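Local atomic coordinates of terminal oxygenase component of carbazole (PDB entry 7BUG), a protein that serves as the terminal oxygenase of carbazole 1,9a-dioxygenase, a Rieske non-heme iron enzyme that dioxygenates carbazole at its angular C-9a and adjacent C-1 positions. Residues G24-W29 and L49-L54; P274-D279 and S319-M324. One frame throughout, in Å; residues are numbered along the deposited sequence.

Contact 1 of 2, residues G24-W29 and L49-L54; sequences GFRNHW and LGENLL
Arg26 and Glu51 form a buried salt bridge, NH1 of Arg26 donating to OE2 of Glu51 at 2.8 Å with an N-H...O angle of 153°. The oxygen lies at the guanidinium edge, near its plane, and is met nearly along its C-O axis; the two flat groups are almost coplanar, 16° apart. One nitrogen makes the bridge: NH2 of Arg26 stays 4.1 Å from OE2 of Glu51. Arg26 spans the gap because its chain is extended from CG to NE, with CG anti to the backbone N (chi1 -168°). Both charges have further partners: NE of Arg26 pairs with Asp139, while OE1 of Glu51 meets Lys66 and the hydroxyl of Tyr124, which also bonds Arg26 NH2. This network probably keeps the guanidinium from turning. Leu49 offers the apolar part, its CD2 lying 3.5 Å from the carbonyl O of Phe25 and 4.0 Å from CA of Arg26. Gly24 fits here because a CB would crowd Leu49 CD1 and the preceding carbonyl. At the Rieske-type domain, the loop entering strand 28-32 thus meets the turn after strand 44-48 and the first residue of strand 51-58, with Leu137 of strand 132-137 packing against Arg26, Leu49 and Glu51.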
ATOM      1  N   GLY A  24     -12.894   2.783 -17.735  1.00 12.47           N
ATOM      2  CA  GLY A  24     -14.016   3.368 -18.463  1.00 11.58           C
ATOM      3  C   GLY A  24     -13.767   3.472 -19.955  1.00 11.80           C
ATOM      4  O   GLY A  24     -12.707   3.068 -20.465  1.00 11.70           O
ATOM      5  N   PHE A  25     -14.702   4.096 -20.620  1.00 12.13           N
ATOM      6  CA  PHE A  25     -14.730   4.231 -22.093  1.00 11.43           C
ATOM      7  C   PHE A  25     -14.300   5.635 -22.461  1.00 11.44           C
ATOM      8  O   PHE A  25     -14.941   6.639 -22.075  1.00 12.54           O
ATOM      9  CB  PHE A  25     -16.122   3.892 -22.618  1.00 12.60           C
ATOM     10  CG  PHE A  25     -16.505   2.466 -22.326  1.00 12.15           C
ATOM     11  CD1 PHE A  25     -15.721   1.394 -22.756  1.00 13.05           C
ATOM     12  CD2 PHE A  25     -17.718   2.205 -21.710  1.00 12.19           C
ATOM     13  CE1 PHE A  25     -16.155   0.084 -22.554  1.00 13.23           C
ATOM     14  CE2 PHE A  25     -18.141   0.891 -21.539  1.00 13.36           C
ATOM     15  CZ  PHE A  25     -17.337  -0.167 -21.911  1.00 13.80           C
ATOM     16  N   ARG A  26     -13.276   5.716 -23.299  1.00 11.69           N
ATOM     17  CA  ARG A  26     -12.814   6.970 -23.885  1.00 11.73           C
ATOM     18  C   ARG A  26     -13.802   7.408 -24.975  1.00 12.07           C
ATOM     19  O   ARG A  26     -14.547   6.566 -25.468  1.00 12.30           O
ATOM     20  CB  ARG A  26     -11.375   6.837 -24.378  1.00 12.09           C
ATOM     21  CG  ARG A  26     -10.707   8.155 -24.735  1.00 12.76           C
ATOM     22  CD  ARG A  26      -9.258   7.901 -25.147  1.00 12.85           C
ATOM     23  NE  ARG A  26      -8.619   9.171 -25.377  1.00 13.27           N
ATOM     24  CZ  ARG A  26      -8.187   9.974 -24.397  1.00 12.38           C
ATOM     25  NH1 ARG A  26      -8.121   9.534 -23.143  1.00 12.49           N
ATOM     26  NH2 ARG A  26      -7.679  11.150 -24.715  1.00 14.12           N
ATOM     27  N   ASN A  27     -13.793   8.693 -25.306  1.00 11.62           N
ATOM     28  CA  ASN A  27     -14.585   9.292 -26.400  1.00 11.85           C
ATOM     29  C   ASN A  27     -16.074   9.309 -26.035  1.00 11.68           C
ATOM     30  O   ASN A  27     -16.926   9.115 -26.909  1.00 12.04           O
ATOM     31  CB  ASN A  27     -14.263   8.565 -27.716  1.00 12.64           C
ATOM     32  CG  ASN A  27     -12.790   8.613 -28.014  1.00 12.55           C
ATOM     33  OD1 ASN A  27     -12.214   9.693 -28.003  1.00 15.31           O
ATOM     34  ND2 ASN A  27     -12.138   7.479 -28.232  1.00 15.88           N
ATOM     35  N   HIS A  28     -16.415   9.606 -24.763  1.00 10.34           N
ATOM     36  CA  HIS A  28     -17.772   9.924 -24.318  1.00 10.21           C
ATOM     37  C   HIS A  28     -17.720  11.155 -23.411  1.00 10.30           C
ATOM     38  O   HIS A  28     -16.656  11.478 -22.885  1.00 11.06           O
ATOM     39  CB  HIS A  28     -18.435   8.764 -23.552  1.00  9.93           C
ATOM     40  CG  HIS A  28     -18.636   7.502 -24.308  1.00 10.49           C
ATOM     41  ND1 HIS A  28     -19.833   7.200 -24.885  1.00 11.00           N
ATOM     42  CD2 HIS A  28     -17.808   6.478 -24.561  1.00 11.82           C
ATOM     43  CE1 HIS A  28     -19.692   6.007 -25.483  1.00 11.22           C
ATOM     44  NE2 HIS A  28     -18.492   5.525 -25.289  1.00 11.07           N
ATOM     45  N   TRP A  29     -18.859  11.781 -23.282  1.00 10.72           N
ATOM     46  CA  TRP A  29     -19.153  12.843 -22.324  1.00 10.93           C
ATOM     47  C   TRP A  29     -19.391  12.226 -20.949  1.00 10.99           C
ATOM     48  O   TRP A  29     -20.134  11.255 -20.874  1.00 11.04           O
ATOM     49  CB  TRP A  29     -20.377  13.629 -22.753  1.00 11.22           C
ATOM     50  CG  TRP A  29     -20.222  14.447 -23.991  1.00 12.61           C
ATOM     51  CD1 TRP A  29     -20.659  14.126 -25.242  1.00 13.82           C
ATOM     52  CD2 TRP A  29     -19.664  15.766 -24.072  1.00 11.79           C
ATOM     53  NE1 TRP A  29     -20.381  15.143 -26.109  1.00 14.94           N
ATOM     54  CE2 TRP A  29     -19.825  16.173 -25.420  1.00 12.87           C
ATOM     55  CE3 TRP A  29     -19.074  16.650 -23.168  1.00 12.55           C
ATOM     56  CZ2 TRP A  29     -19.361  17.400 -25.872  1.00 13.86           C
ATOM     57  CZ3 TRP A  29     -18.678  17.881 -23.600  1.00 12.60           C
ATOM     58  CH2 TRP A  29     -18.814  18.250 -24.936  1.00 14.07           C
ATOM     59  N   LEU A  49     -11.317   9.238 -15.746  1.00 10.13           N
ATOM     60  CA  LEU A  49     -10.724   8.149 -16.572  1.00 10.95           C
ATOM     61  C   LEU A  49      -9.226   8.053 -16.291  1.00  9.99           C
ATOM     62  O   LEU A  49      -8.441   7.716 -17.191  1.00 11.47           O
ATOM     63  CB  LEU A  49     -11.033   8.377 -18.059  1.00 12.81           C
ATOM     64  CG  LEU A  49     -12.309   7.743 -18.603  1.00 16.39           C
ATOM     65  CD1 LEU A  49     -13.547   8.094 -17.839  1.00 16.13           C
ATOM     66  CD2 LEU A  49     -12.458   8.046 -20.091  1.00 16.21           C
ATOM     67  N   GLY A  50      -8.809   8.374 -15.070  1.00  9.80           N
ATOM     68  CA  GLY A  50      -7.420   8.277 -14.609  1.00  9.45           C
ATOM     69  C   GLY A  50      -6.576   9.474 -14.907  1.00  9.52           C
ATOM     70  O   GLY A  50      -5.395   9.552 -14.441  1.00 11.56           O
ATOM     71  N   GLU A  51      -7.116  10.462 -15.613  1.00 10.10           N
ATOM     72  CA  GLU A  51      -6.364  11.654 -16.027  1.00  9.46           C
ATOM     73  C   GLU A  51      -6.724  12.845 -15.112  1.00  9.03           C
ATOM     74  O   GLU A  51      -7.930  13.157 -14.898  1.00  9.17           O
ATOM     75  CB  GLU A  51      -6.745  12.088 -17.450  1.00  9.58           C
ATOM     76  CG  GLU A  51      -6.584  10.994 -18.494  1.00 10.78           C
ATOM     77  CD  GLU A  51      -6.690  11.413 -19.942  1.00 12.29           C
ATOM     78  OE1 GLU A  51      -6.538  12.607 -20.216  1.00 13.54           O
ATOM     79  OE2 GLU A  51      -6.862  10.519 -20.796  1.00 11.92           O
ATOM     80  N   ASN A  52      -5.683  13.541 -14.668  1.00  9.51           N
ATOM     81  CA  ASN A  52      -5.879  14.750 -13.829  1.00  9.85           C
ATOM     82  C   ASN A  52      -6.183  15.906 -14.786  1.00  9.57           C
ATOM     83  O   ASN A  52      -5.381  16.145 -15.717  1.00  9.74           O
ATOM     84  CB  ASN A  52      -4.654  15.139 -12.984  1.00 11.02           C
ATOM     85  CG  ASN A  52      -4.388  14.120 -11.891  1.00 12.93           C
ATOM     86  OD1 ASN A  52      -5.315  13.774 -11.154  1.00 13.46           O
ATOM     87  ND2 ASN A  52      -3.176  13.616 -11.823  1.00 14.38           N
ATOM     88  N   LEU A  53      -7.284  16.605 -14.535  1.00 10.15           N
ATOM     89  CA  LEU A  53      -7.743  17.713 -15.367  1.00 10.06           C
ATOM     90  C   LEU A  53      -7.949  18.968 -14.528  1.00 10.63           C
ATOM     91  O   LEU A  53      -8.252  18.901 -13.295  1.00 12.57           O
ATOM     92  CB  LEU A  53      -9.083  17.349 -15.994  1.00 10.47           C
ATOM     93  CG  LEU A  53      -9.132  16.048 -16.805  1.00 10.27           C
ATOM     94  CD1 LEU A  53     -10.509  15.793 -17.373  1.00 11.32           C
ATOM     95  CD2 LEU A  53      -8.067  16.004 -17.879  1.00 11.05           C
ATOM     96  N   LEU A  54      -7.839  20.092 -15.215  1.00 10.47           N
ATOM     97  CA  LEU A  54      -8.159  21.408 -14.634  1.00 12.27           C
ATOM     98  C   LEU A  54      -9.321  21.984 -15.422  1.00 11.79           C
ATOM     99  O   LEU A  54      -9.305  21.905 -16.672  1.00 13.54           O
ATOM    100  CB  LEU A  54      -6.994  22.372 -14.782  1.00 15.22           C
ATOM    101  CG  LEU A  54      -6.061  22.525 -13.605  1.00 20.47           C
ATOM    102  CD1 LEU A  54      -5.019  23.554 -13.992  1.00 23.99           C
ATOM    103  CD2 LEU A  54      -6.794  22.971 -12.333  1.00 20.78           C
TER

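Contact 2 of 2, residues P274-D279 and S319-M324; sequences PFPNPD and SKWKPM
Loop 274-279, with cis peptide bonds before Pro274 and Pro276, comes closest to helical segment 319-324 where CA of Pro276 lies 7.3 Å from CA of Trp321; the helix makes a wider pi-type turn here and kinks where N of Pro323 has no bond to the turn before, a place that suits proline, which lacks an N-H. With CG anti to its carbonyl carbon (chi1 -57°), Trp321 sends its indole out to the loop, where two residues meet different parts of it. Pro276 brings its CG within 3.7 Å of CE3 of Trp321, an apolar touch suited to a proline ring. Asn277 lies along the far end of the six-membered ring, its CG 3.5 Å from CH2 of Trp321, its amide inclined 29° to the indole. What fixes its rotation is polar: ND2 of Asn277 donates to OD1 of Asp279 at 2.8 Å, from above the carboxylate plane, while OD1 of Asn277 accepts from Asn196 and Lys256. A leucine in place of Asn277 could still touch the indole but would probably leave Asp279 OD1 without this donor and deprive Asn196 and Lys256 of their shared acceptor. Within the helix, CG of Lys320 sits above one indole face, offset toward its rim, and NE1 of Trp321 bonds Glu316. In the ring-hydroxylase domain this joins the loop between strands 269-273 and 281-288 to helix 307-327, Leu300 touching both Pro276 and Trp321. No hydrogen bond joins the segments, so the attachment rests on van der Waals contact.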
ATOM      1  N   PRO A 274     -41.071   6.551 -13.053  1.00 18.93           N
ATOM      2  CA  PRO A 274     -40.757   7.705 -12.223  1.00 19.49           C
ATOM      3  C   PRO A 274     -40.019   7.256 -10.949  1.00 19.73           C
ATOM      4  O   PRO A 274     -40.090   6.121 -10.559  1.00 21.06           O
ATOM      5  CB  PRO A 274     -42.164   8.280 -11.933  1.00 20.23           C
ATOM      6  CG  PRO A 274     -43.062   7.089 -11.879  1.00 21.04           C
ATOM      7  CD  PRO A 274     -42.440   6.068 -12.809  1.00 21.00           C
ATOM      8  N   PHE A 275     -39.318   8.177 -10.312  1.00 18.61           N
ATOM      9  CA  PHE A 275     -38.602   7.926  -9.038  1.00 19.67           C
ATOM     10  C   PHE A 275     -38.019   9.223  -8.540  1.00 18.97           C
ATOM     11  O   PHE A 275     -37.593  10.008  -9.380  1.00 17.58           O
ATOM     12  CB  PHE A 275     -37.454   6.940  -9.235  1.00 18.87           C
ATOM     13  CG  PHE A 275     -37.093   6.243  -7.952  1.00 19.66           C
ATOM     14  CD1 PHE A 275     -37.837   5.159  -7.523  1.00 20.12           C
ATOM     15  CD2 PHE A 275     -36.042   6.706  -7.176  1.00 20.29           C
ATOM     16  CE1 PHE A 275     -37.533   4.556  -6.312  1.00 20.19           C
ATOM     17  CE2 PHE A 275     -35.745   6.093  -5.962  1.00 21.02           C
ATOM     18  CZ  PHE A 275     -36.514   5.035  -5.540  1.00 19.48           C
ATOM     19  N   PRO A 276     -37.977   9.538  -7.222  1.00 18.81           N
ATOM     20  CA  PRO A 276     -38.517   8.693  -6.127  1.00 21.03           C
ATOM     21  C   PRO A 276     -40.004   8.949  -5.804  1.00 24.56           C
ATOM     22  O   PRO A 276     -40.546   8.400  -4.827  1.00 23.86           O
ATOM     23  CB  PRO A 276     -37.633   9.176  -4.972  1.00 19.68           C
ATOM     24  CG  PRO A 276     -37.518  10.656  -5.249  1.00 22.35           C
ATOM     25  CD  PRO A 276     -37.215  10.680  -6.722  1.00 20.45           C
ATOM     26  N   ASN A 277     -40.653   9.714  -6.678  1.00 21.78           N
ATOM     27  CA  ASN A 277     -42.097  10.095  -6.605  1.00 22.64           C
ATOM     28  C   ASN A 277     -42.680  10.014  -8.011  1.00 23.88           C
ATOM     29  O   ASN A 277     -41.946  10.094  -9.003  1.00 21.32           O
ATOM     30  CB  ASN A 277     -42.237  11.444  -5.922  1.00 23.00           C
ATOM     31  CG  ASN A 277     -43.579  11.639  -5.246  1.00 25.56           C
ATOM     32  OD1 ASN A 277     -43.994  10.788  -4.472  1.00 21.88           O
ATOM     33  ND2 ASN A 277     -44.253  12.736  -5.563  1.00 27.38           N
ATOM     34  N   PRO A 278     -44.008   9.783  -8.185  1.00 24.35           N
ATOM     35  CA  PRO A 278     -44.563   9.581  -9.524  1.00 23.82           C
ATOM     36  C   PRO A 278     -44.412  10.754 -10.502  1.00 23.12           C
ATOM     37  O   PRO A 278     -44.634  10.511 -11.663  1.00 25.32           O
ATOM     38  CB  PRO A 278     -46.036   9.213  -9.249  1.00 27.22           C
ATOM     39  CG  PRO A 278     -45.953   8.567  -7.875  1.00 27.28           C
ATOM     40  CD  PRO A 278     -45.000   9.467  -7.131  1.00 26.38           C
ATOM     41  N   ASP A 279     -44.044  11.950 -10.023  1.00 21.76           N
ATOM     42  CA  ASP A 279     -43.978  13.217 -10.783  1.00 22.19           C
ATOM     43  C   ASP A 279     -42.528  13.533 -11.177  1.00 22.48           C
ATOM     44  O   ASP A 279     -42.260  14.601 -11.812  1.00 22.44           O
ATOM     45  CB  ASP A 279     -44.616  14.336  -9.954  1.00 26.38           C
ATOM     46  CG  ASP A 279     -43.852  14.647  -8.669  1.00 26.95           C
ATOM     47  OD1 ASP A 279     -43.324  13.706  -8.066  1.00 26.95           O
ATOM     48  OD2 ASP A 279     -43.751  15.851  -8.298  1.00 36.44           O
ATOM     49  N   SER A 319     -35.717  19.714   1.067  1.00 27.11           N
ATOM     50  CA  SER A 319     -36.441  19.401   2.323  1.00 30.11           C
ATOM     51  C   SER A 319     -36.742  17.905   2.365  1.00 27.71           C
ATOM     52  O   SER A 319     -36.791  17.366   3.438  1.00 30.00           O
ATOM     53  CB  SER A 319     -37.688  20.240   2.472  1.00 27.73           C
ATOM     54  OG  SER A 319     -38.749  19.806   1.627  1.00 30.37           O
ATOM     55  N   LYS A 320     -36.949  17.258   1.219  1.00 25.57           N
ATOM     56  CA  LYS A 320     -37.490  15.891   1.214  1.00 24.20           C
ATOM     57  C   LYS A 320     -36.638  14.993   0.314  1.00 24.39           C
ATOM     58  O   LYS A 320     -36.180  13.988   0.823  1.00 24.92           O
ATOM     59  CB  LYS A 320     -38.951  15.874   0.781  1.00 27.85           C
ATOM     60  CG  LYS A 320     -39.600  14.500   0.810  1.00 31.35           C
ATOM     61  CD  LYS A 320     -41.080  14.538   1.138  1.00 38.54           C
ATOM     62  CE  LYS A 320     -41.407  15.314   2.407  1.00 39.64           C
ATOM     63  NZ  LYS A 320     -42.762  15.915   2.349  1.00 40.49           N
ATOM     64  N   TRP A 321     -36.537  15.275  -0.988  1.00 23.23           N
ATOM     65  CA  TRP A 321     -36.093  14.203  -1.919  1.00 21.42           C
ATOM     66  C   TRP A 321     -34.588  13.925  -1.778  1.00 18.87           C
ATOM     67  O   TRP A 321     -34.191  12.740  -1.957  1.00 21.31           O
ATOM     68  CB  TRP A 321     -36.500  14.520  -3.354  1.00 21.05           C
ATOM     69  CG  TRP A 321     -37.971  14.724  -3.501  1.00 21.04           C
ATOM     70  CD1 TRP A 321     -38.591  15.839  -3.988  1.00 23.44           C
ATOM     71  CD2 TRP A 321     -39.014  13.835  -3.104  1.00 21.84           C
ATOM     72  NE1 TRP A 321     -39.947  15.686  -3.941  1.00 24.56           N
ATOM     73  CE2 TRP A 321     -40.242  14.464  -3.425  1.00 24.69           C
ATOM     74  CE3 TRP A 321     -39.037  12.576  -2.520  1.00 21.96           C
ATOM     75  CZ2 TRP A 321     -41.470  13.867  -3.176  1.00 25.05           C
ATOM     76  CZ3 TRP A 321     -40.247  11.976  -2.304  1.00 25.98           C
ATOM     77  CH2 TRP A 321     -41.447  12.619  -2.619  1.00 25.96           C
ATOM     78  N   LYS A 322     -33.767  14.932  -1.560  1.00 20.72           N
ATOM     79  CA  LYS A 322     -32.317  14.723  -1.369  1.00 22.01           C
ATOM     80  C   LYS A 322     -32.084  13.895  -0.103  1.00 22.49           C
ATOM     81  O   LYS A 322     -31.426  12.858  -0.151  1.00 20.66           O
ATOM     82  CB  LYS A 322     -31.542  16.032  -1.411  1.00 25.40           C
ATOM     83  CG  LYS A 322     -30.061  15.860  -1.104  1.00 29.19           C
ATOM     84  CD  LYS A 322     -29.280  17.112  -1.374  1.00 35.24           C
ATOM     85  CE  LYS A 322     -27.867  17.032  -0.841  1.00 40.05           C
ATOM     86  NZ  LYS A 322     -27.256  18.381  -0.755  1.00 47.11           N
ATOM     87  N   PRO A 323     -32.557  14.300   1.101  1.00 22.60           N
ATOM     88  CA  PRO A 323     -32.243  13.519   2.299  1.00 23.77           C
ATOM     89  C   PRO A 323     -32.961  12.165   2.315  1.00 22.23           C
ATOM     90  O   PRO A 323     -32.367  11.207   2.809  1.00 25.02           O
ATOM     91  CB  PRO A 323     -32.658  14.443   3.469  1.00 23.27           C
ATOM     92  CG  PRO A 323     -33.663  15.374   2.872  1.00 25.11           C
ATOM     93  CD  PRO A 323     -33.248  15.557   1.416  1.00 24.81           C
ATOM     94  N   MET A 324     -34.187  12.065   1.817  1.00 19.92           N
ATOM     95  CA  MET A 324     -34.997  10.834   1.972  1.00 20.88           C
ATOM     96  C   MET A 324     -34.585   9.794   0.922  1.00 24.34           C
ATOM     97  O   MET A 324     -34.598   8.593   1.215  1.00 23.46           O
ATOM     98  CB  MET A 324     -36.479  11.118   1.814  1.00 25.22           C
ATOM     99  CG  MET A 324     -37.326  10.024   2.364  1.00 28.95           C
ATOM    100  SD  MET A 324     -39.083  10.486   2.230  1.00 34.89           S
ATOM    101  CE  MET A 324     -39.863   8.888   2.193  1.00 39.14           C
TER

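How the contacts relate
From the N terminus, contact 1 comes first: segments 24-29 and 49-54 close a short loop containing most of strand 28-32 and all of strand 44-48, thereby tying the lead-in to edge strand 28-32 to the turn and the start of strand 51-58, neighbour of the other edge strand, 44-48, in the antiparallel Rieske-domain sheet. The chain then completes that domain and enters the ring-hydroxylase domain, where contact 2 joins 274-279 to 319-324. Its longer loop takes in strands 281-288 and 293-303 and leads into helix 307-327, tying that helix to the turn between two strands. The loops follow in series, neither nesting nor crossing. The centres of contacts 1 and 2 lie about 30 Å apart, on opposite sides of the chain's centre.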